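Phytochrome Response Regulator RcpA (PDB 1K68) probably relays phytochrome light signals as a CheY-like receiver protein, captured here as a homodimer in its phosphorylated, magnesium-bound form. Local coordinates at residues 43-48 and 78-83; 23-28 and 127-132; 102-105 and 109-112. All coordinates share one frame; numbering follows the deposited sequence.

Contact 1 and contact 2 lie on opposite sides of the chain's centre, their centres 25 Å apart: one links the C-terminal ends of helices 37-44 and 70-79, the other sets helix 118-135 against the loop before strand 30-34. Contact 3, at the edge strand 110-113, touches both. Lys78 NZ of contact 1 probably hydrogen-bonds Asn109 OD1 of contact 3 at 2.7 Å, and Ile128 CG1 of contact 2 packs on Ile112 CD1 of contact 3 at 3.5 Å. The magnesium site, formed by Asp10, the phosphorylated Asp62 and Asn64, lies about 12 Å from the Tyr111 side chain of contact 3.

Contact 1 (43-48 and 78-83); sequences YLRQEG and KSDPTL
Leu44 and Arg45, at the C-terminal end of helix 37-44, meet Asp80 and Leu83 just beyond helix 70-79, joining the exits of two helices in the alternating beta/alpha receiver fold. A Schellman motif closes the first helix: Gln46, with positive phi, is its C-prime residue, and Gln46 N bonds back to Tyr43 O at 3.1 Å. Arg45 is already outside the helical conformation there, and its side chain heads for the neighbouring turn.

Between the segments lies an apolar patch. Leu83 reaches across with both methyls: CD1 lies 4.0 Å from Leu44 CB, while CD2 rests 3.6 Å from Leu44 O, covering the last helical carbonyl. Both leucines are buried and also touch Ile77 of helix 70-79, and Leu44 packs on Pro56 as well.

Over the patch runs a salt bridge nearer the surface. Arg45 is extended from CG to NE and brings its guanidinium in from the direction opposite to Asp80, whose first torsion (chi1 -171°) swings the carboxylate out toward the arginine. The bridge rests on one nitrogen and one oxygen: NH1 donates to OD2, whereas NH2 stays 3.7 Å from Asp80 OD2. Arg45 NH1 also passes 4.1 Å from Leu83 CD1, so the charged group borders the apolar patch. The two flat groups are not coplanar. Asp80 OD2 sits at the guanidinium edge, close to its plane, yet NH1 approaches from above the carboxylate, 50° out of that plane. The bond itself is short and nearly straight, with Arg45 NH1 2.7 Å from Asp80 OD2 and an angle of 166° at the hydrogen.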
ATOM      1  N   TYR A  43     -17.281 -16.930   9.291  1.00 35.34           N
ATOM      2  CA  TYR A  43     -15.899 -17.368   9.450  1.00 33.96           C
ATOM      3  C   TYR A  43     -15.575 -17.672  10.910  1.00 33.51           C
ATOM      4  O   TYR A  43     -14.973 -18.704  11.219  1.00 32.75           O
ATOM      5  CB  TYR A  43     -14.944 -16.285   8.922  1.00 35.84           C
ATOM      6  CG  TYR A  43     -13.490 -16.699   8.853  1.00 36.76           C
ATOM      7  CD1 TYR A  43     -12.907 -17.085   7.644  1.00 38.61           C
ATOM      8  CD2 TYR A  43     -12.695 -16.715   9.999  1.00 37.72           C
ATOM      9  CE1 TYR A  43     -11.569 -17.477   7.583  1.00 37.54           C
ATOM     10  CE2 TYR A  43     -11.359 -17.105   9.946  1.00 37.36           C
ATOM     11  CZ  TYR A  43     -10.804 -17.484   8.739  1.00 37.17           C
ATOM     12  OH  TYR A  43      -9.487 -17.878   8.697  1.00 41.19           O
ATOM     13  N   LEU A  44     -15.972 -16.777  11.813  1.00 32.55           N
ATOM     14  CA  LEU A  44     -15.687 -16.966  13.233  1.00 32.12           C
ATOM     15  C   LEU A  44     -16.460 -18.133  13.845  1.00 33.59           C
ATOM     16  O   LEU A  44     -15.981 -18.775  14.776  1.00 31.84           O
ATOM     17  CB  LEU A  44     -15.972 -15.675  14.004  1.00 30.40           C
ATOM     18  CG  LEU A  44     -15.062 -14.499  13.620  1.00 28.47           C
ATOM     19  CD1 LEU A  44     -15.532 -13.210  14.305  1.00 28.17           C
ATOM     20  CD2 LEU A  44     -13.629 -14.828  14.010  1.00 27.76           C
ATOM     21  N   ARG A  45     -17.654 -18.408  13.329  1.00 36.88           N
ATOM     22  CA  ARG A  45     -18.436 -19.523  13.849  1.00 39.94           C
ATOM     23  C   ARG A  45     -18.132 -20.783  13.051  1.00 42.99           C
ATOM     24  O   ARG A  45     -18.801 -21.805  13.210  1.00 45.31           O
ATOM     25  CB  ARG A  45     -19.935 -19.225  13.790  1.00 39.44           C
ATOM     26  CG  ARG A  45     -20.413 -18.150  14.752  1.00 38.27           C
ATOM     27  CD  ARG A  45     -21.928 -18.098  14.767  1.00 38.82           C
ATOM     28  NE  ARG A  45     -22.453 -16.980  15.546  1.00 38.74           N
ATOM     29  CZ  ARG A  45     -22.223 -16.787  16.840  1.00 37.52           C
ATOM     30  NH1 ARG A  45     -21.468 -17.643  17.519  1.00 37.57           N
ATOM     31  NH2 ARG A  45     -22.754 -15.740  17.456  1.00 36.66           N
ATOM     32  N   GLN A  46     -17.115 -20.708  12.195  1.00 44.67           N
ATOM     33  CA  GLN A  46     -16.715 -21.846  11.374  1.00 47.86           C
ATOM     34  C   GLN A  46     -17.924 -22.502  10.713  1.00 48.69           C
ATOM     35  O   GLN A  46     -18.116 -23.711  10.816  1.00 49.92           O
ATOM     36  CB  GLN A  46     -15.976 -22.875  12.235  1.00 48.48           C
ATOM     37  CG  GLN A  46     -14.618 -22.413  12.736  1.00 49.38           C
ATOM     38  CD  GLN A  46     -14.035 -23.342  13.786  1.00 50.66           C
ATOM     39  OE1 GLN A  46     -12.880 -23.206  14.178  1.00 51.78           O
ATOM     40  NE2 GLN A  46     -14.840 -24.284  14.251  1.00 53.02           N
ATOM     41  N   GLU A  47     -18.729 -21.694  10.034  1.00 49.68           N
ATOM     42  CA  GLU A  47     -19.926 -22.177   9.362  1.00 50.55           C
ATOM     43  C   GLU A  47     -19.731 -22.277   7.855  1.00 51.23           C
ATOM     44  O   GLU A  47     -19.260 -21.336   7.218  1.00 52.39           O
ATOM     45  CB  GLU A  47     -21.104 -21.246   9.662  1.00 49.55           C
ATOM     46  CG  GLU A  47     -21.476 -21.177  11.132  1.00 47.66           C
ATOM     47  CD  GLU A  47     -22.608 -20.208  11.411  1.00 46.19           C
ATOM     48  OE1 GLU A  47     -23.067 -20.153  12.570  1.00 46.31           O
ATOM     49  OE2 GLU A  47     -23.040 -19.502  10.479  1.00 45.20           O
ATOM     50  N   GLY A  48     -20.100 -23.422   7.290  1.00 53.01           N
ATOM     51  CA  GLY A  48     -19.970 -23.623   5.857  1.00 52.93           C
ATOM     52  C   GLY A  48     -18.545 -23.844   5.387  1.00 53.72           C
ATOM     53  O   GLY A  48     -17.780 -24.592   6.007  1.00 54.37           O
ATOM     54  N   LYS A  78     -18.466 -10.581  21.410  1.00 31.95           N
ATOM     55  CA  LYS A  78     -18.226 -10.428  22.846  1.00 31.97           C
ATOM     56  C   LYS A  78     -19.319 -10.991  23.745  1.00 33.84           C
ATOM     57  O   LYS A  78     -19.185 -10.994  24.964  1.00 35.43           O
ATOM     58  CB  LYS A  78     -17.981  -8.953  23.187  1.00 29.33           C
ATOM     59  CG  LYS A  78     -16.670  -8.419  22.638  1.00 25.94           C
ATOM     60  CD  LYS A  78     -15.462  -9.086  23.311  1.00 24.67           C
ATOM     61  CE  LYS A  78     -14.176  -8.699  22.594  1.00 24.85           C
ATOM     62  NZ  LYS A  78     -12.960  -9.302  23.196  1.00 23.04           N
ATOM     63  N   SER A  79     -20.397 -11.472  23.142  1.00 36.08           N
ATOM     64  CA  SER A  79     -21.491 -12.055  23.906  1.00 38.18           C
ATOM     65  C   SER A  79     -21.415 -13.582  23.799  1.00 37.90           C
ATOM     66  O   SER A  79     -21.990 -14.304  24.609  1.00 39.51           O
ATOM     67  CB  SER A  79     -22.837 -11.556  23.365  1.00 40.85           C
ATOM     68  OG  SER A  79     -23.906 -11.927  24.221  1.00 45.81           O
ATOM     69  N   ASP A  80     -20.697 -14.064  22.793  1.00 37.54           N
ATOM     70  CA  ASP A  80     -20.548 -15.497  22.573  1.00 36.76           C
ATOM     71  C   ASP A  80     -19.621 -16.120  23.619  1.00 38.73           C
ATOM     72  O   ASP A  80     -18.502 -15.649  23.841  1.00 39.15           O
ATOM     73  CB  ASP A  80     -20.014 -15.745  21.163  1.00 35.29           C
ATOM     74  CG  ASP A  80     -20.030 -17.210  20.784  1.00 35.49           C
ATOM     75  OD1 ASP A  80     -19.069 -17.920  21.130  1.00 32.94           O
ATOM     76  OD2 ASP A  80     -21.014 -17.649  20.150  1.00 37.06           O
ATOM     77  N   PRO A  81     -20.081 -17.198  24.277  1.00 38.50           N
ATOM     78  CA  PRO A  81     -19.290 -17.878  25.304  1.00 39.97           C
ATOM     79  C   PRO A  81     -17.860 -18.229  24.915  1.00 40.02           C
ATOM     80  O   PRO A  81     -16.973 -18.220  25.765  1.00 41.04           O
ATOM     81  CB  PRO A  81     -20.128 -19.117  25.618  1.00 39.45           C
ATOM     82  CG  PRO A  81     -21.525 -18.603  25.452  1.00 40.43           C
ATOM     83  CD  PRO A  81     -21.416 -17.813  24.157  1.00 39.33           C
ATOM     84  N   THR A  82     -17.625 -18.526  23.641  1.00 40.11           N
ATOM     85  CA  THR A  82     -16.276 -18.888  23.213  1.00 40.69           C
ATOM     86  C   THR A  82     -15.489 -17.826  22.445  1.00 38.65           C
ATOM     87  O   THR A  82     -14.274 -17.733  22.597  1.00 40.35           O
ATOM     88  CB  THR A  82     -16.278 -20.168  22.353  1.00 42.30           C
ATOM     89  OG1 THR A  82     -14.934 -20.470  21.960  1.00 46.64           O
ATOM     90  CG2 THR A  82     -17.123 -19.982  21.103  1.00 44.64           C
ATOM     91  N   LEU A  83     -16.168 -17.033  21.622  1.00 34.92           N
ATOM     92  CA  LEU A  83     -15.482 -16.017  20.828  1.00 32.40           C
ATOM     93  C   LEU A  83     -15.147 -14.759  21.614  1.00 31.60           C
ATOM     94  O   LEU A  83     -14.281 -13.981  21.214  1.00 31.34           O
ATOM     95  CB  LEU A  83     -16.339 -15.625  19.619  1.00 30.82           C
ATOM     96  CG  LEU A  83     -16.789 -16.746  18.681  1.00 29.51           C
ATOM     97  CD1 LEU A  83     -17.688 -16.173  17.621  1.00 29.10           C
ATOM     98  CD2 LEU A  83     -15.581 -17.423  18.058  1.00 30.05           C
TER

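Contact 2 (23-28 and 127-132); sequences ANSTVP and GIEEFW
Glu129 of helix 118-135 reaches toward Ser25 in the loop between helix 12-23 and strand 30-34, and its carboxylate ends against that serine's methylene. From CB the chain leaves with CG anti to the backbone N (chi1 -169°), which sends it off the helix toward the loop. CG comes within 4.0 Å of Ser25 CB. A bend at chi2 (-88°) then lays the carboxylate against the same carbon: CD is 3.4 Å from Ser25 CB, and OE1 closes to 3.1 Å of Ser25 CB, a tight approach, while OE2 stays farther off at 3.9 Å from it.

OE1 also takes two hydrogen bonds. One comes from His29 NE2, just past the loop segment, and the other from a water, whose oxygen is 2.9 Å from Glu129 OE1. That water is also hydrogen-bonded to Thr26 OG1 at 2.7 Å, thus tying the glutamate indirectly to the loop. Two donors on one oxygen, one of them an imidazole, would probably favour the ionised carboxylate and help hold OE1 in place. Ser25 OG points elsewhere, to where the carbonyls of Leu22 and Val27 both lie within its reach, so that the serine offers Glu129 its CB rather than its hydroxyl.

A neighbouring tie between the same elements runs from Lys126 NZ to Asn24 O. Here helix 118-135 borders the exit of helix 12-23, while Ile128 and Trp132, on a different side of the helix, pack against strand 58-60 through Leu60 and Leu58.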
ATOM      1  N   ALA A  23       2.649  -6.812   7.151  1.00 50.65           N
ATOM      2  CA  ALA A  23       3.630  -7.621   6.434  1.00 53.21           C
ATOM      3  C   ALA A  23       5.050  -7.249   6.843  1.00 56.21           C
ATOM      4  O   ALA A  23       5.966  -8.062   6.727  1.00 57.30           O
ATOM      5  CB  ALA A  23       3.460  -7.449   4.926  1.00 51.83           C
ATOM      6  N   ASN A  24       5.229  -6.022   7.323  1.00 58.84           N
ATOM      7  CA  ASN A  24       6.549  -5.566   7.741  1.00 61.32           C
ATOM      8  C   ASN A  24       6.795  -5.805   9.222  1.00 61.96           C
ATOM      9  O   ASN A  24       7.510  -5.047   9.875  1.00 61.10           O
ATOM     10  CB  ASN A  24       6.728  -4.082   7.420  1.00 63.80           C
ATOM     11  CG  ASN A  24       6.800  -3.818   5.931  1.00 66.10           C
ATOM     12  OD1 ASN A  24       7.613  -4.415   5.222  1.00 67.20           O
ATOM     13  ND2 ASN A  24       5.949  -2.921   5.447  1.00 68.25           N
ATOM     14  N   SER A  25       6.198  -6.871   9.743  1.00 62.64           N
ATOM     15  CA  SER A  25       6.354  -7.229  11.145  1.00 64.26           C
ATOM     16  C   SER A  25       7.681  -7.955  11.349  1.00 64.70           C
ATOM     17  O   SER A  25       8.260  -8.482  10.400  1.00 64.76           O
ATOM     18  CB  SER A  25       5.194  -8.125  11.585  1.00 64.87           C
ATOM     19  OG  SER A  25       5.048  -9.235  10.715  1.00 65.28           O
ATOM     20  N   THR A  26       8.161  -7.977  12.589  1.00 65.60           N
ATOM     21  CA  THR A  26       9.421  -8.641  12.909  1.00 65.82           C
ATOM     22  C   THR A  26       9.223 -10.153  12.979  1.00 65.45           C
ATOM     23  O   THR A  26      10.185 -10.913  13.056  1.00 66.33           O
ATOM     24  CB  THR A  26       9.983  -8.156  14.258  1.00 66.40           C
ATOM     25  OG1 THR A  26       9.099  -8.550  15.314  1.00 67.19           O
ATOM     26  CG2 THR A  26      10.120  -6.636  14.260  1.00 66.14           C
ATOM     27  N   VAL A  27       7.965 -10.576  12.953  1.00 64.52           N
ATOM     28  CA  VAL A  27       7.618 -11.991  13.001  1.00 63.07           C
ATOM     29  C   VAL A  27       6.447 -12.225  12.058  1.00 61.90           C
ATOM     30  O   VAL A  27       5.392 -11.621  12.221  1.00 62.26           O
ATOM     31  CB  VAL A  27       7.189 -12.420  14.416  1.00 62.98           C
ATOM     32  CG1 VAL A  27       6.859 -13.904  14.427  1.00 63.06           C
ATOM     33  CG2 VAL A  27       8.290 -12.108  15.410  1.00 62.79           C
ATOM     34  N   PRO A  28       6.617 -13.102  11.054  1.00 60.55           N
ATOM     35  CA  PRO A  28       5.560 -13.406  10.083  1.00 58.90           C
ATOM     36  C   PRO A  28       4.227 -13.807  10.724  1.00 56.64           C
ATOM     37  O   PRO A  28       4.194 -14.576  11.688  1.00 57.58           O
ATOM     38  CB  PRO A  28       6.169 -14.538   9.259  1.00 59.53           C
ATOM     39  CG  PRO A  28       7.625 -14.210   9.281  1.00 59.49           C
ATOM     40  CD  PRO A  28       7.849 -13.843  10.731  1.00 60.37           C
ATOM     41  N   GLY A 127       1.860  -0.098  15.367  1.00 31.41           N
ATOM     42  CA  GLY A 127       1.753  -0.077  16.813  1.00 31.21           C
ATOM     43  C   GLY A 127       0.819  -1.177  17.284  1.00 29.69           C
ATOM     44  O   GLY A 127       1.053  -1.814  18.309  1.00 29.92           O
ATOM     45  N   ILE A 128      -0.248  -1.400  16.528  1.00 28.14           N
ATOM     46  CA  ILE A 128      -1.201  -2.443  16.872  1.00 28.97           C
ATOM     47  C   ILE A 128      -0.495  -3.795  16.858  1.00 28.60           C
ATOM     48  O   ILE A 128      -0.597  -4.571  17.806  1.00 28.11           O
ATOM     49  CB  ILE A 128      -2.373  -2.458  15.876  1.00 27.31           C
ATOM     50  CG1 ILE A 128      -3.221  -1.199  16.063  1.00 27.65           C
ATOM     51  CG2 ILE A 128      -3.233  -3.709  16.076  1.00 27.20           C
ATOM     52  CD1 ILE A 128      -4.289  -1.033  15.020  1.00 28.64           C
ATOM     53  N   GLU A 129       0.239  -4.062  15.787  1.00 30.23           N
ATOM     54  CA  GLU A 129       0.953  -5.324  15.644  1.00 33.28           C
ATOM     55  C   GLU A 129       1.969  -5.526  16.775  1.00 34.26           C
ATOM     56  O   GLU A 129       1.951  -6.550  17.462  1.00 36.00           O
ATOM     57  CB  GLU A 129       1.640  -5.368  14.273  1.00 33.41           C
ATOM     58  CG  GLU A 129       2.202  -6.718  13.898  1.00 38.52           C
ATOM     59  CD  GLU A 129       3.622  -6.921  14.385  1.00 40.81           C
ATOM     60  OE1 GLU A 129       4.047  -8.094  14.478  1.00 44.22           O
ATOM     61  OE2 GLU A 129       4.316  -5.914  14.659  1.00 40.39           O
ATOM     62  N   GLU A 130       2.827  -4.533  16.982  1.00 35.32           N
ATOM     63  CA  GLU A 130       3.852  -4.597  18.021  1.00 34.90           C
ATOM     64  C   GLU A 130       3.292  -4.842  19.420  1.00 35.21           C
ATOM     65  O   GLU A 130       3.837  -5.647  20.175  1.00 37.02           O
ATOM     66  CB  GLU A 130       4.681  -3.315  18.016  1.00 34.63           C
ATOM     67  N   PHE A 131       2.204  -4.162  19.770  1.00 33.54           N
ATOM     68  CA  PHE A 131       1.625  -4.327  21.098  1.00 31.65           C
ATOM     69  C   PHE A 131       0.836  -5.613  21.300  1.00 29.95           C
ATOM     70  O   PHE A 131       1.016  -6.303  22.290  1.00 30.60           O
ATOM     71  CB  PHE A 131       0.719  -3.143  21.449  1.00 29.93           C
ATOM     72  CG  PHE A 131       0.112  -3.244  22.821  1.00 31.13           C
ATOM     73  CD1 PHE A 131       0.848  -2.892  23.949  1.00 29.98           C
ATOM     74  CD2 PHE A 131      -1.164  -3.767  22.993  1.00 29.43           C
ATOM     75  CE1 PHE A 131       0.324  -3.064  25.231  1.00 28.74           C
ATOM     76  CE2 PHE A 131      -1.700  -3.944  24.265  1.00 30.77           C
ATOM     77  CZ  PHE A 131      -0.955  -3.593  25.390  1.00 30.50           C
ATOM     78  N   TRP A 132      -0.045  -5.937  20.365  1.00 30.76           N
ATOM     79  CA  TRP A 132      -0.863  -7.131  20.504  1.00 31.52           C
ATOM     80  C   TRP A 132      -0.201  -8.436  20.105  1.00 33.54           C
ATOM     81  O   TRP A 132      -0.452  -9.464  20.720  1.00 33.35           O
ATOM     82  CB  TRP A 132      -2.162  -6.967  19.718  1.00 30.09           C
ATOM     83  CG  TRP A 132      -2.999  -5.889  20.273  1.00 30.10           C
ATOM     84  CD1 TRP A 132      -2.984  -4.573  19.921  1.00 29.10           C
ATOM     85  CD2 TRP A 132      -3.925  -6.011  21.354  1.00 29.43           C
ATOM     86  NE1 TRP A 132      -3.844  -3.863  20.717  1.00 29.76           N
ATOM     87  CE2 TRP A 132      -4.431  -4.717  21.602  1.00 29.01           C
ATOM     88  CE3 TRP A 132      -4.368  -7.082  22.132  1.00 31.79           C
ATOM     89  CZ2 TRP A 132      -5.368  -4.475  22.608  1.00 30.51           C
ATOM     90  CZ3 TRP A 132      -5.298  -6.837  23.132  1.00 31.83           C
ATOM     91  CH2 TRP A 132      -5.787  -5.540  23.360  1.00 32.44           C
TER
HETATM   92  O   HOH W   1       6.530  -9.451  14.951  1.00 52.46           O

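Contact 3 (102-105 and 109-112)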
ATOM      1  N   HIS A 102     -20.300   3.101  22.797  1.00 30.45           N
ATOM      2  CA  HIS A 102     -20.949   1.812  22.610  1.00 31.95           C
ATOM      3  C   HIS A 102     -19.944   0.677  22.453  1.00 29.06           C
ATOM      4  O   HIS A 102     -20.104  -0.387  23.043  1.00 28.84           O
ATOM      5  CB  HIS A 102     -21.890   1.871  21.405  1.00 35.51           C
ATOM      6  CG  HIS A 102     -22.865   0.734  21.341  1.00 42.58           C
ATOM      7  ND1 HIS A 102     -23.663   0.378  22.406  1.00 46.33           N
ATOM      8  CD2 HIS A 102     -23.193  -0.103  20.326  1.00 45.75           C
ATOM      9  CE1 HIS A 102     -24.444  -0.631  22.049  1.00 48.13           C
ATOM     10  NE2 HIS A 102     -24.177  -0.941  20.795  1.00 47.09           N
ATOM     11  N   SER A 103     -18.894   0.901  21.671  1.00 29.83           N
ATOM     12  CA  SER A 103     -17.896  -0.142  21.464  1.00 27.22           C
ATOM     13  C   SER A 103     -17.251  -0.576  22.774  1.00 26.78           C
ATOM     14  O   SER A 103     -17.106  -1.769  23.039  1.00 25.88           O
ATOM     15  CB  SER A 103     -16.821   0.336  20.485  1.00 29.62           C
ATOM     16  OG  SER A 103     -17.371   0.540  19.194  1.00 29.63           O
ATOM     17  N   TYR A 104     -16.861   0.374  23.613  1.00 24.57           N
ATOM     18  CA  TYR A 104     -16.241  -0.028  24.861  1.00 23.95           C
ATOM     19  C   TYR A 104     -17.269  -0.682  25.769  1.00 25.27           C
ATOM     20  O   TYR A 104     -16.963  -1.638  26.477  1.00 23.14           O
ATOM     21  CB  TYR A 104     -15.572   1.164  25.556  1.00 22.51           C
ATOM     22  CG  TYR A 104     -14.191   1.460  25.005  1.00 24.61           C
ATOM     23  CD1 TYR A 104     -13.973   2.535  24.141  1.00 24.38           C
ATOM     24  CD2 TYR A 104     -13.102   0.636  25.323  1.00 26.44           C
ATOM     25  CE1 TYR A 104     -12.702   2.781  23.600  1.00 25.24           C
ATOM     26  CE2 TYR A 104     -11.831   0.872  24.789  1.00 23.50           C
ATOM     27  CZ  TYR A 104     -11.643   1.948  23.932  1.00 24.15           C
ATOM     28  OH  TYR A 104     -10.399   2.199  23.414  1.00 25.95           O
ATOM     29  N   ASP A 105     -18.501  -0.185  25.723  1.00 27.65           N
ATOM     30  CA  ASP A 105     -19.557  -0.740  26.553  1.00 26.89           C
ATOM     31  C   ASP A 105     -19.850  -2.189  26.168  1.00 28.11           C
ATOM     32  O   ASP A 105     -20.245  -2.988  27.018  1.00 27.80           O
ATOM     33  CB  ASP A 105     -20.819   0.106  26.419  1.00 31.56           C
ATOM     34  CG  ASP A 105     -21.727  -0.025  27.616  1.00 35.50           C
ATOM     35  OD1 ASP A 105     -21.283   0.299  28.741  1.00 36.97           O
ATOM     36  OD2 ASP A 105     -22.884  -0.454  27.432  1.00 39.94           O
ATOM     37  N   ASN A 109     -11.898  -4.606  23.035  1.00 22.15           N
ATOM     38  CA  ASN A 109     -10.657  -4.512  23.798  1.00 23.27           C
ATOM     39  C   ASN A 109     -10.054  -3.122  23.622  1.00 24.03           C
ATOM     40  O   ASN A 109      -9.523  -2.549  24.566  1.00 24.63           O
ATOM     41  CB  ASN A 109      -9.642  -5.563  23.349  1.00 19.57           C
ATOM     42  CG  ASN A 109     -10.133  -6.989  23.564  1.00 21.56           C
ATOM     43  OD1 ASN A 109     -11.087  -7.417  22.930  1.00 20.74           O
ATOM     44  ND2 ASN A 109      -9.482  -7.722  24.469  1.00 19.04           N
ATOM     45  N   CYS A 110     -10.151  -2.587  22.410  1.00 24.53           N
ATOM     46  CA  CYS A 110      -9.602  -1.272  22.119  1.00 25.03           C
ATOM     47  C   CYS A 110     -10.247  -0.642  20.896  1.00 27.87           C
ATOM     48  O   CYS A 110     -10.688  -1.343  19.969  1.00 26.17           O
ATOM     49  CB  CYS A 110      -8.090  -1.374  21.888  1.00 25.42           C
ATOM     50  SG  CYS A 110      -7.275   0.234  21.837  1.00 33.32           S
ATOM     51  N   TYR A 111     -10.291   0.690  20.888  1.00 25.01           N
ATOM     52  CA  TYR A 111     -10.874   1.432  19.772  1.00 25.67           C
ATOM     53  C   TYR A 111      -9.821   2.378  19.202  1.00 27.42           C
ATOM     54  O   TYR A 111      -9.195   3.148  19.938  1.00 27.09           O
ATOM     55  CB  TYR A 111     -12.093   2.223  20.265  1.00 25.71           C
ATOM     56  CG  TYR A 111     -12.952   2.863  19.192  1.00 28.88           C
ATOM     57  CD1 TYR A 111     -14.252   2.403  18.948  1.00 29.57           C
ATOM     58  CD2 TYR A 111     -12.501   3.974  18.473  1.00 26.89           C
ATOM     59  CE1 TYR A 111     -15.084   3.044  18.025  1.00 28.77           C
ATOM     60  CE2 TYR A 111     -13.322   4.615  17.545  1.00 28.86           C
ATOM     61  CZ  TYR A 111     -14.612   4.148  17.333  1.00 30.80           C
ATOM     62  OH  TYR A 111     -15.442   4.802  16.455  1.00 31.44           O
ATOM     63  N   ILE A 112      -9.615   2.318  17.892  1.00 26.72           N
ATOM     64  CA  ILE A 112      -8.634   3.184  17.250  1.00 27.44           C
ATOM     65  C   ILE A 112      -9.240   3.832  16.015  1.00 26.74           C
ATOM     66  O   ILE A 112      -9.890   3.170  15.208  1.00 26.80           O
ATOM     67  CB  ILE A 112      -7.366   2.398  16.830  1.00 27.30           C
ATOM     68  CG1 ILE A 112      -6.700   1.782  18.063  1.00 29.14           C
ATOM     69  CG2 ILE A 112      -6.394   3.331  16.117  1.00 29.65           C
ATOM     70  CD1 ILE A 112      -5.552   0.879  17.741  1.00 31.26           C
TER
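The side chains of Tyr104 and Tyr111 cross obliquely, the Tyr104 ring meeting the CB of Tyr111 rather than stacking on its ring. At the edge of the Tyr111 ring, in its plane, sits Ser103 OG, 3.6 Å from Tyr111 CE1; Ser103 CB backs it up at 3.6 Å from Tyr111 CD1. The serine hydroxyl has its hydrogen bond with Asp99 O, one turn back in the helix, so toward the ring it is a packing neighbour.

Around the Tyr104 ring the approaches are slanting. Tyr111 CB presses on Tyr104 CE1 at 3.4 Å, and on the other flank Tyr104 CE2 passes 4.1 Å from Asn109 O. The ring reaches from helix 97-105 over the strand, and its hydroxyl accepts a hydrogen bond from the backbone: Tyr111 N to Tyr104 OH is 2.9 Å, somewhat bent at 144°. This N-H lies in the outermost strand of the sheet, whose residues Cys110 and Ile112 bond to strand 88-92. A helix side chain thus supplies an acceptor to the sheet edge.

In Tyr111 a chi1 of -170° turns CG away from the residue's own nitrogen and lays the ring against helix 97-105, where it touches Asp99 and Ile100; its OH bonds Ser94 O in the loop after strand 88-92. The helix and strand here are the helix and the closing strand of a beta-alpha-beta unit, strand 88-92, helix 97-105, strand 110-113. Tyr111 probably corresponds to the switch aromatic of CheY-like receivers, and its hydroxyl bond to that loop is consistent with the inward setting adopted on phosphorylation.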